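Local coordinates for protein putative NADH dehydrogenase/NAD(P)H nitroreductase (Bacteroides thetaiotaomicron VPI-5482, PDB 3KWK) that binds flavin mononucleotide and, as a member of the nitroreductase family, probably acts as an FMN-dependent oxidoreductase, at residues K28-E33 against F152-T157; A84-G89 against L147-F152. All blocks are in the same frame, centred on the assembly; numbering follows the deposited sequence.

Interaction 1. Residues K28-E33 against F152-T157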
loop_
_atom_site.group_PDB
_atom_site.type_symbol
_atom_site.label_atom_id
_atom_site.label_comp_id
_atom_site.label_asym_id
_atom_site.label_seq_id
_atom_site.Cartn_x
_atom_site.Cartn_y
_atom_site.Cartn_z
ATOM N N LYS A 28 -3.240 -26.894 -6.018
ATOM C CA LYS A 28 -2.451 -26.857 -7.229
ATOM C C LYS A 28 -1.404 -25.807 -7.130
ATOM O O LYS A 28 -1.584 -24.807 -6.451
ATOM C CB LYS A 28 -3.295 -26.673 -8.466
ATOM C CG LYS A 28 -4.025 -25.448 -8.521
ATOM C CD LYS A 28 -4.738 -25.291 -9.902
ATOM C CE LYS A 28 -3.772 -25.445 -11.067
ATOM N NZ LYS A 28 -4.274 -24.840 -12.340
ATOM N N GLY A 29 -0.260 -26.044 -7.756
ATOM C CA GLY A 29 0.803 -25.132 -7.636
ATOM C C GLY A 29 0.606 -23.850 -8.407
ATOM O O GLY A 29 -0.262 -23.751 -9.280
ATOM N N VAL A 30 1.492 -22.930 -8.126
ATOM C CA VAL A 30 1.543 -21.633 -8.764
ATOM C C VAL A 30 2.847 -21.564 -9.566
ATOM O O VAL A 30 3.931 -21.884 -9.064
ATOM C CB VAL A 30 1.405 -20.473 -7.767
ATOM C CG1 VAL A 30 1.604 -19.114 -8.503
ATOM C CG2 VAL A 30 0.042 -20.550 -7.000
ATOM N N GLU A 31 2.712 -21.135 -10.822
ATOM C CA GLU A 31 3.819 -20.944 -11.743
ATOM C C GLU A 31 4.916 -20.055 -11.146
ATOM O O GLU A 31 4.636 -18.994 -10.576
ATOM C CB GLU A 31 3.283 -20.296 -13.048
ATOM C CG GLU A 31 2.319 -21.194 -13.882
ATOM C CD GLU A 31 0.832 -21.078 -13.529
ATOM O OE1 GLU A 31 0.497 -20.633 -12.409
ATOM O OE2 GLU A 31 -0.030 -21.508 -14.365
ATOM N N LYS A 32 6.169 -20.491 -11.311
ATOM C CA LYS A 32 7.313 -19.742 -10.812
ATOM C C LYS A 32 7.330 -18.306 -11.331
ATOM O O LYS A 32 7.632 -17.386 -10.586
ATOM C CB LYS A 32 8.617 -20.433 -11.174
ATOM C CG LYS A 32 9.827 -19.735 -10.697
ATOM C CD LYS A 32 11.054 -20.608 -10.995
ATOM C CE LYS A 32 12.386 -19.907 -10.686
ATOM N NZ LYS A 32 12.493 -18.528 -11.269
ATOM N N GLU A 33 6.966 -18.116 -12.590
ATOM C CA GLU A 33 6.991 -16.795 -13.243
ATOM C C GLU A 33 6.014 -15.841 -12.509
ATOM O O GLU A 33 6.297 -14.658 -12.301
ATOM C CB GLU A 33 6.555 -16.974 -14.697
ATOM C CG GLU A 33 6.593 -15.716 -15.548
ATOM C CD GLU A 33 5.956 -15.910 -16.964
ATOM O OE1 GLU A 33 5.170 -16.872 -17.216
ATOM O OE2 GLU A 33 6.233 -15.050 -17.812
ATOM N N PHE A 152 -1.077 -17.435 -0.692
ATOM C CA PHE A 152 -1.689 -17.245 -1.978
ATOM C C PHE A 152 -1.822 -18.559 -2.712
ATOM O O PHE A 152 -1.211 -19.572 -2.323
ATOM C CB PHE A 152 -0.886 -16.230 -2.805
ATOM C CG PHE A 152 0.528 -16.690 -3.137
ATOM C CD1 PHE A 152 1.573 -16.493 -2.244
ATOM C CD2 PHE A 152 0.807 -17.255 -4.373
ATOM C CE1 PHE A 152 2.836 -16.910 -2.571
ATOM C CE2 PHE A 152 2.069 -17.662 -4.703
ATOM C CZ PHE A 152 3.093 -17.488 -3.791
ATOM N N GLY A 153 -2.656 -18.526 -3.750
ATOM C CA GLY A 153 -2.938 -19.691 -4.564
ATOM C C GLY A 153 -3.995 -19.374 -5.602
ATOM O O GLY A 153 -4.517 -18.235 -5.658
ATOM N N TYR A 154 -4.410 -20.390 -6.356
ATOM C CA TYR A 154 -5.566 -20.221 -7.214
ATOM C C TYR A 154 -6.810 -20.255 -6.305
ATOM O O TYR A 154 -6.961 -21.195 -5.513
ATOM C CB TYR A 154 -5.624 -21.310 -8.277
ATOM C CG TYR A 154 -4.633 -20.999 -9.377
ATOM C CD1 TYR A 154 -4.935 -20.037 -10.294
ATOM C CD2 TYR A 154 -3.353 -21.573 -9.420
ATOM C CE1 TYR A 154 -4.023 -19.699 -11.320
ATOM C CE2 TYR A 154 -2.446 -21.234 -10.412
ATOM C CZ TYR A 154 -2.788 -20.313 -11.357
ATOM O OH TYR A 154 -1.927 -19.927 -12.361
ATOM N N PRO A 155 -7.729 -19.286 -6.433
ATOM C CA PRO A 155 -8.916 -19.312 -5.537
ATOM C C PRO A 155 -9.705 -20.633 -5.673
ATOM O O PRO A 155 -9.845 -21.168 -6.781
ATOM C CB PRO A 155 -9.771 -18.167 -6.058
ATOM C CG PRO A 155 -8.754 -17.192 -6.638
ATOM C CD PRO A 155 -7.675 -18.087 -7.272
ATOM N N ALA A 156 -10.208 -21.146 -4.546
ATOM C CA ALA A 156 -11.059 -22.315 -4.529
ATOM C C ALA A 156 -12.499 -21.971 -4.907
ATOM O O ALA A 156 -13.198 -22.785 -5.495
ATOM C CB ALA A 156 -11.049 -22.943 -3.148
ATOM N N THR A 157 -12.920 -20.756 -4.549
ATOM C CA THR A 157 -14.328 -20.318 -4.743
ATOM C C THR A 157 -14.342 -18.847 -5.135
ATOM O O THR A 157 -14.111 -17.989 -4.279
ATOM C CB THR A 157 -15.195 -20.549 -3.479
ATOM O OG1 THR A 157 -15.136 -21.907 -3.073
ATOM C CG2 THR A 157 -16.696 -20.211 -3.806
HETATM O O HOH W 1 -3.375 -22.959 -5.413
#
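Y154 meets the 28-33 turn with its face, its edge and its hydroxyl. Over one face stands the ammonium group of K28, a cation-pi contact with NZ 4.7 Å from the centroid of the Y154 ring and 20° off the ring normal. The lysine gets there by a bend at chi3 (-53°) that folds its end over the ring, while K28 CD packs 4.0 Å from Y154 CD2. At the ring's edge, in its plane, lies the carbonyl of G29, with G29 O 3.5 Å from Y154 CE2. The hydroxyl donates to the carboxylate of E31, Y154 OH to E31 OE1 2.5 Å, reaching the syn side of that oxygen; K34 NZ also bonds Y154 OH, giving it a second partner. V30 splits its methyls: CG2 rests on G153 CA at 3.9 Å, whereas CG1 meets the edge of the F152 ring. A water joins the backbones, accepting from Y154 N and donating to K28 O. E31 N-caps helix 32-43, so the contact brings the loop leading into that helix against F152, G153 and Y154; I35 and M38 of the helix pack on F152, L117 on V30 and Y154.

Interaction 2. Residues A84-G89 against L147-F152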
loop_
_atom_site.group_PDB
_atom_site.type_symbol
_atom_site.label_atom_id
_atom_site.label_comp_id
_atom_site.label_asym_id
_atom_site.label_seq_id
_atom_site.Cartn_x
_atom_site.Cartn_y
_atom_site.Cartn_z
ATOM N N ALA A 84 3.573 -18.963 0.643
ATOM C CA ALA A 84 3.242 -17.663 1.235
ATOM C C ALA A 84 4.431 -16.753 1.045
ATOM O O ALA A 84 5.567 -17.247 0.949
ATOM C CB ALA A 84 2.934 -17.816 2.741
ATOM N N ILE A 85 4.174 -15.461 0.884
ATOM C CA ILE A 85 5.244 -14.462 0.922
ATOM C C ILE A 85 5.132 -13.724 2.239
ATOM O O ILE A 85 4.047 -13.207 2.572
ATOM C CB ILE A 85 5.145 -13.463 -0.242
ATOM C CG1 ILE A 85 5.387 -14.213 -1.566
ATOM C CG2 ILE A 85 6.185 -12.312 -0.083
ATOM C CD1 ILE A 85 5.100 -13.377 -2.812
ATOM N N ILE A 86 6.237 -13.692 2.984
ATOM C CA ILE A 86 6.319 -12.954 4.225
ATOM C C ILE A 86 6.979 -11.621 3.933
ATOM O O ILE A 86 8.132 -11.587 3.503
ATOM C CB ILE A 86 7.056 -13.727 5.309
ATOM C CG1 ILE A 86 6.457 -15.133 5.442
ATOM C CG2 ILE A 86 6.990 -12.942 6.647
ATOM C CD1 ILE A 86 6.923 -15.850 6.692
ATOM N N VAL A 87 6.237 -10.535 4.089
ATOM C CA VAL A 87 6.758 -9.188 3.829
ATOM C C VAL A 87 7.355 -8.644 5.106
ATOM O O VAL A 87 6.635 -8.502 6.124
ATOM C CB VAL A 87 5.681 -8.203 3.287
ATOM C CG1 VAL A 87 6.290 -6.816 3.054
ATOM C CG2 VAL A 87 4.948 -8.798 2.016
ATOM N N CYS A 88 8.646 -8.350 5.092
ATOM C CA CYS A 88 9.362 -7.878 6.261
ATOM C C CYS A 88 10.031 -6.571 5.949
ATOM O O CYS A 88 10.264 -6.244 4.801
ATOM C CB CYS A 88 10.469 -8.851 6.681
ATOM S SG CYS A 88 9.930 -10.548 6.903
ATOM N N GLY A 89 10.413 -5.861 7.003
ATOM C CA GLY A 89 11.130 -4.589 6.870
ATOM C C GLY A 89 12.399 -4.558 7.691
ATOM O O GLY A 89 12.405 -5.035 8.825
ATOM N N LEU A 147 5.971 -7.685 8.666
ATOM C CA LEU A 147 4.735 -6.961 8.581
ATOM C C LEU A 147 3.553 -7.916 8.459
ATOM O O LEU A 147 2.620 -7.827 9.235
ATOM C CB LEU A 147 4.708 -5.970 7.412
ATOM C CG LEU A 147 3.383 -5.263 7.205
ATOM C CD1 LEU A 147 3.141 -4.315 8.344
ATOM C CD2 LEU A 147 3.372 -4.490 5.855
ATOM N N CYS A 148 3.610 -8.834 7.504
ATOM C CA CYS A 148 2.454 -9.658 7.212
ATOM C C CYS A 148 2.909 -10.928 6.509
ATOM O O CYS A 148 3.993 -10.972 5.866
ATOM C CB CYS A 148 1.405 -8.860 6.403
ATOM S SG CYS A 148 2.008 -8.306 4.793
ATOM N N VAL A 149 2.037 -11.926 6.622
ATOM C CA VAL A 149 2.179 -13.193 5.963
ATOM C C VAL A 149 1.085 -13.244 4.908
ATOM O O VAL A 149 -0.111 -13.100 5.220
ATOM C CB VAL A 149 2.029 -14.378 6.947
ATOM C CG1 VAL A 149 2.128 -15.683 6.177
ATOM C CG2 VAL A 149 3.122 -14.343 8.067
ATOM N N ILE A 150 1.475 -13.416 3.656
ATOM C CA ILE A 150 0.512 -13.459 2.554
ATOM C C ILE A 150 0.453 -14.858 1.922
ATOM O O ILE A 150 1.254 -15.176 1.018
ATOM C CB ILE A 150 0.883 -12.406 1.460
ATOM C CG1 ILE A 150 1.045 -11.006 2.044
ATOM C CG2 ILE A 150 -0.163 -12.379 0.298
ATOM C CD1 ILE A 150 1.492 -9.964 1.024
ATOM N N PRO A 151 -0.451 -15.706 2.415
ATOM C CA PRO A 151 -0.737 -16.939 1.663
ATOM C C PRO A 151 -1.332 -16.590 0.289
ATOM O O PRO A 151 -1.993 -15.548 0.127
ATOM C CB PRO A 151 -1.771 -17.656 2.518
ATOM C CG PRO A 151 -1.872 -16.854 3.792
ATOM C CD PRO A 151 -1.443 -15.471 3.465
ATOM N N PHE A 152 -1.077 -17.435 -0.692
ATOM C CA PHE A 152 -1.689 -17.245 -1.978
ATOM C C PHE A 152 -1.822 -18.559 -2.712
ATOM O O PHE A 152 -1.211 -19.572 -2.323
ATOM C CB PHE A 152 -0.886 -16.230 -2.805
ATOM C CG PHE A 152 0.528 -16.690 -3.137
ATOM C CD1 PHE A 152 1.573 -16.493 -2.244
ATOM C CD2 PHE A 152 0.807 -17.255 -4.373
ATOM C CE1 PHE A 152 2.836 -16.910 -2.571
ATOM C CE2 PHE A 152 2.069 -17.662 -4.703
ATOM C CZ PHE A 152 3.093 -17.488 -3.791
#
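V87 faces two residues at once: its carbonyl takes the amides of both L147 and C148, a classic beta bulge in an otherwise regular antiparallel pairing. The bond from L147 N to V87 O is 2.8 Å and arrives in the carbonyl plane, while that from C148 N is weak at 3.3 Å. L147 is an extra residue on its strand, and its CB lies 3.4 Å from V87 O. V87 N completes the bulge by donating to C148 O, with the donor almost in line with the carbonyl bond; the next hydrogen-bonded pair is I85 with I150, I85 N to I150 O at 2.9 Å. That amide stands above the carbonyl plane of I150, 40° out of it, whereas the return bond from I150 N to I85 O is tilted by 29°. A84-P151 and I86-V149 are the non-hydrogen-bonded pairs; at the first, A84 CA makes a CA-H...O contact with I150 O.

I85, V87, C148 and I150 occupy one face of the sheet. There V87 CG2, anti to its carbonyl carbon, turns to I150 CD1 at 3.8 Å, crossing it at a slant, and V87 CB lies 4.0 Å from C148 SG. Next along this side, I85 CG1 comes 3.8 Å from F152 CE1. On the other face A84 CB sits against V149 CG1, and I86 CD1 approaches V149 CG2 more loosely. Helix 97-114 packs on V87, and helix 32-43 on I85. The C148 side chain is about 6 Å from bound FMN. Across the pair, polar groups meet through backbone bonds; V149 O instead pairs with T122 OG1, and A84, I86 and C88 bond to strand 54-59. The strands thus join by backbone bonds and apolar side chains in the buried interior, close to the flavin.

Overall arrangement
From the N terminus, the chain first passes residues 28-33, which lead into helix 32-43, then runs through strand 54-59 to strand 83-90, where interaction 2 begins. After helix 97-114, strand 118-123 and helix 128-138, strand 144-153 returns beside 83-90 and closes the shorter loop of interaction 2. From F152, where interaction 2 ends, the chain continues into 152-157 and meets 28-33, closing the longer loop of interaction 1 around it; the two loops nest and do not cross. F152 belongs to both contacts, whose centres lie about 16 Å apart. Interaction 2 pairs the two central strands of the four-stranded sheet, and interaction 1 joins residues 152-154 to the loop that leads into helix 32-43.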